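Long-range contact in glycosylation Associate Protein 2 (Streptococcus agalactiae serotype V, PDB 6OYC), which probably takes part, together with Gap1 and Gap3, in the glycosylation and accessory Sec secretion of a serine-rich surface glycoprotein: residues B[330-339]-B[413-423]. Sequence-based numbering, arbitrary orientation.
Sequences RLQGGAFYIG and FATSLDIQLLN
Ile419 and Leu422, one helical turn apart, press their methyl ends into loop 330-339. Branched Leu331 touches both with one methyl, CD1 lying 3.8 Å from Ile419 CG1 and 3.9 Å from Leu422 CD1; Leu422 CD1 also meets Ala335 CB. With CG1 beside its backbone N (chi1 -59°), the long arm of Ile419 brings CD1 to Phe336, 3.5 Å from ring atom CD1. The wide Phe336 ring also meets Phe413 edge to edge, CE1 to CE2 4.0 Å apart.

No direct hydrogen bond crosses this seam; at one end water takes over. One water donates to Gln332 OE1 and accepts from Thr415 N; a second links Gly333 N and Gly334 O to Thr415 OG1, a hydroxyl suited to bridging.

Behind the first shell, Arg330 ties the loop's two ends together: NH1 and NH2 both grip Ile338 O, each at 2.8 Å, while NH2 forms a salt bridge with Asp328. The small methyl of Ala335 lies over the rim of one guanidinium face. Gly334 adopts a backbone shape (phi 127°) open chiefly to glycine. In this α/β-hydrolase-like domain, direct adhesion between loop and segment 413-423 is thus mainly apolar, whereas polar bonds shape the loop and water joins its margin.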
loop_
_atom_site.group_PDB
_atom_site.type_symbol
_atom_site.label_atom_id
_atom_site.label_comp_id
_atom_site.label_asym_id
_atom_site.label_seq_id
_atom_site.Cartn_x
_atom_site.Cartn_y
_atom_site.Cartn_z
ATOM N N ARG B 330 -3.502 7.916 4.365
ATOM C CA ARG B 330 -4.405 9.025 4.647
ATOM C C ARG B 330 -3.661 10.212 5.259
ATOM O O ARG B 330 -2.528 10.093 5.738
ATOM C CB ARG B 330 -5.534 8.567 5.577
ATOM C CG ARG B 330 -6.413 7.462 4.968
ATOM C CD ARG B 330 -7.335 6.821 6.004
ATOM N NE ARG B 330 -6.571 6.204 7.089
ATOM C CZ ARG B 330 -7.069 5.892 8.283
ATOM N NH1 ARG B 330 -8.346 6.122 8.562
ATOM N NH2 ARG B 330 -6.288 5.342 9.204
ATOM N N LEU B 331 -4.312 11.372 5.212
ATOM C CA LEU B 331 -3.874 12.602 5.896
ATOM C C LEU B 331 -2.505 13.017 5.348
ATOM O O LEU B 331 -2.297 12.983 4.126
ATOM C CB LEU B 331 -3.909 12.389 7.379
ATOM C CG LEU B 331 -5.282 12.212 8.006
ATOM C CD1 LEU B 331 -5.201 12.444 9.514
ATOM C CD2 LEU B 331 -6.305 13.140 7.361
ATOM N N GLN B 332 -1.560 13.413 6.212
ATOM C CA GLN B 332 -0.218 13.762 5.746
ATOM C C GLN B 332 0.615 12.518 5.431
ATOM O O GLN B 332 1.127 12.368 4.317
ATOM C CB GLN B 332 0.514 14.633 6.778
ATOM C CG GLN B 332 1.804 15.240 6.194
ATOM C CD GLN B 332 2.732 15.865 7.242
ATOM O OE1 GLN B 332 2.403 15.947 8.425
ATOM N NE2 GLN B 332 3.898 16.318 6.796
ATOM N N GLY B 333 0.795 11.634 6.409
ATOM C CA GLY B 333 1.652 10.483 6.199
ATOM C C GLY B 333 1.142 9.220 6.871
ATOM O O GLY B 333 1.925 8.320 7.191
ATOM N N GLY B 334 -0.164 9.151 7.089
ATOM C CA GLY B 334 -0.778 8.009 7.740
ATOM C C GLY B 334 -1.611 8.485 8.912
ATOM O O GLY B 334 -1.391 9.565 9.466
ATOM N N ALA B 335 -2.604 7.671 9.290
ATOM C CA ALA B 335 -3.469 7.987 10.416
ATOM C C ALA B 335 -3.591 6.790 11.360
ATOM O O ALA B 335 -4.655 6.544 11.949
ATOM C CB ALA B 335 -4.843 8.461 9.935
ATOM N N PHE B 336 -2.510 6.018 11.500
ATOM C CA PHE B 336 -2.379 5.041 12.578
ATOM C C PHE B 336 -3.405 3.904 12.468
ATOM O O PHE B 336 -3.829 3.338 13.478
ATOM C CB PHE B 336 -2.476 5.741 13.943
ATOM C CG PHE B 336 -1.235 6.521 14.303
ATOM C CD1 PHE B 336 -0.902 7.668 13.619
ATOM C CD2 PHE B 336 -0.380 6.074 15.297
ATOM C CE1 PHE B 336 0.261 8.365 13.926
ATOM C CE2 PHE B 336 0.771 6.764 15.615
ATOM C CZ PHE B 336 1.092 7.915 14.927
ATOM N N TYR B 337 -3.813 3.562 11.245
ATOM C CA TYR B 337 -4.624 2.375 10.946
ATOM C C TYR B 337 -5.949 2.347 11.692
ATOM O O TYR B 337 -6.570 1.288 11.811
ATOM C CB TYR B 337 -3.826 1.086 11.204
ATOM C CG TYR B 337 -2.532 1.112 10.440
ATOM C CD1 TYR B 337 -2.476 0.692 9.120
ATOM C CD2 TYR B 337 -1.371 1.640 11.008
ATOM C CE1 TYR B 337 -1.279 0.749 8.392
ATOM C CE2 TYR B 337 -0.178 1.683 10.293
ATOM C CZ TYR B 337 -0.139 1.247 8.989
ATOM O OH TYR B 337 1.045 1.310 8.272
ATOM N N ILE B 338 -6.428 3.490 12.170
ATOM C CA ILE B 338 -7.729 3.533 12.822
ATOM C C ILE B 338 -8.668 4.415 12.016
ATOM O O ILE B 338 -8.252 5.231 11.190
ATOM C CB ILE B 338 -7.640 4.010 14.284
ATOM C CG1 ILE B 338 -6.907 5.338 14.378
ATOM C CG2 ILE B 338 -6.920 2.957 15.137
ATOM C CD1 ILE B 338 -7.043 5.989 15.729
ATOM N N GLY B 339 -9.956 4.223 12.255
ATOM C CA GLY B 339 -10.978 4.937 11.524
ATOM C C GLY B 339 -12.318 4.277 11.742
ATOM O O GLY B 339 -12.612 3.850 12.859
ATOM N N PHE B 413 4.908 16.861 16.372
ATOM C CA PHE B 413 4.286 15.954 15.410
ATOM C C PHE B 413 2.873 16.473 15.144
ATOM O O PHE B 413 1.881 15.867 15.579
ATOM C CB PHE B 413 4.284 14.513 15.946
ATOM C CG PHE B 413 3.891 13.485 14.929
ATOM C CD1 PHE B 413 4.645 13.297 13.785
ATOM C CD2 PHE B 413 2.768 12.697 15.126
ATOM C CE1 PHE B 413 4.286 12.350 12.849
ATOM C CE2 PHE B 413 2.402 11.744 14.194
ATOM C CZ PHE B 413 3.165 11.570 13.055
ATOM N N ALA B 414 2.793 17.597 14.420
ATOM C CA ALA B 414 1.574 18.401 14.413
ATOM C C ALA B 414 0.385 17.660 13.798
ATOM O O ALA B 414 -0.760 17.855 14.231
ATOM C CB ALA B 414 1.839 19.718 13.689
ATOM N N THR B 415 0.630 16.785 12.811
ATOM C CA THR B 415 -0.439 16.010 12.170
ATOM C C THR B 415 -1.277 15.192 13.154
ATOM O O THR B 415 -2.350 14.698 12.790
ATOM C CB THR B 415 0.137 15.061 11.114
ATOM O OG1 THR B 415 -0.926 14.350 10.455
ATOM C CG2 THR B 415 1.086 14.043 11.767
ATOM N N SER B 416 -0.802 15.013 14.389
ATOM C CA SER B 416 -1.591 14.274 15.370
ATOM C C SER B 416 -2.901 14.988 15.666
ATOM O O SER B 416 -3.900 14.343 16.019
ATOM C CB SER B 416 -0.795 14.069 16.663
ATOM O OG SER B 416 -0.453 15.296 17.296
ATOM N N LEU B 417 -2.919 16.316 15.527
ATOM C CA LEU B 417 -4.162 17.062 15.704
ATOM C C LEU B 417 -5.186 16.663 14.653
ATOM O O LEU B 417 -6.371 16.486 14.958
ATOM C CB LEU B 417 -3.883 18.566 15.648
ATOM C CG LEU B 417 -2.817 19.072 16.627
ATOM C CD1 LEU B 417 -2.787 20.586 16.693
ATOM C CD2 LEU B 417 -3.051 18.482 18.015
ATOM N N ASP B 418 -4.744 16.500 13.406
ATOM C CA ASP B 418 -5.653 16.023 12.369
ATOM C C ASP B 418 -6.089 14.591 12.630
ATOM O O ASP B 418 -7.240 14.233 12.353
ATOM C CB ASP B 418 -4.986 16.148 11.007
ATOM C CG ASP B 418 -4.717 17.595 10.636
ATOM O OD1 ASP B 418 -5.649 18.437 10.768
ATOM O OD2 ASP B 418 -3.570 17.892 10.232
ATOM N N ILE B 419 -5.204 13.773 13.194
ATOM C CA ILE B 419 -5.584 12.408 13.534
ATOM C C ILE B 419 -6.650 12.398 14.626
ATOM O O ILE B 419 -7.593 11.601 14.576
ATOM C CB ILE B 419 -4.337 11.604 13.926
ATOM C CG1 ILE B 419 -3.348 11.611 12.755
ATOM C CG2 ILE B 419 -4.719 10.184 14.302
ATOM C CD1 ILE B 419 -2.017 10.918 13.042
ATOM N N GLN B 420 -6.537 13.292 15.621
ATOM C CA GLN B 420 -7.598 13.381 16.622
ATOM C C GLN B 420 -8.891 13.903 16.010
ATOM O O GLN B 420 -9.984 13.425 16.351
ATOM C CB GLN B 420 -7.191 14.273 17.800
ATOM C CG GLN B 420 -8.292 14.312 18.877
ATOM C CD GLN B 420 -7.833 14.859 20.218
ATOM O OE1 GLN B 420 -6.728 14.562 20.687
ATOM N NE2 GLN B 420 -8.686 15.673 20.842
ATOM N N LEU B 421 -8.792 14.903 15.129
ATOM C CA LEU B 421 -9.970 15.339 14.386
ATOM C C LEU B 421 -10.605 14.180 13.637
ATOM O O LEU B 421 -11.820 13.966 13.716
ATOM C CB LEU B 421 -9.609 16.451 13.409
ATOM C CG LEU B 421 -9.657 17.856 13.996
ATOM C CD1 LEU B 421 -9.328 18.875 12.912
ATOM C CD2 LEU B 421 -11.022 18.117 14.639
ATOM N N LEU B 422 -9.796 13.418 12.899
ATOM C CA LEU B 422 -10.354 12.289 12.168
ATOM C C LEU B 422 -11.195 11.412 13.090
ATOM O O LEU B 422 -12.288 10.979 12.711
ATOM C CB LEU B 422 -9.232 11.482 11.504
ATOM C CG LEU B 422 -9.561 10.394 10.469
ATOM C CD1 LEU B 422 -8.346 10.072 9.585
ATOM C CD2 LEU B 422 -10.051 9.115 11.118
ATOM N N ASN B 423 -10.722 11.166 14.314
ATOM C CA ASN B 423 -11.328 10.147 15.169
ATOM C C ASN B 423 -12.285 10.703 16.208
ATOM O O ASN B 423 -13.239 10.009 16.581
ATOM C CB ASN B 423 -10.247 9.332 15.882
ATOM C CG ASN B 423 -9.624 8.272 14.978
ATOM O OD1 ASN B 423 -8.540 8.485 14.419
ATOM N ND2 ASN B 423 -10.305 7.118 14.828
HETATM O O HOH W 1 3.047 16.648 11.257
HETATM O O HOH W 2 -0.687 12.200 8.789
#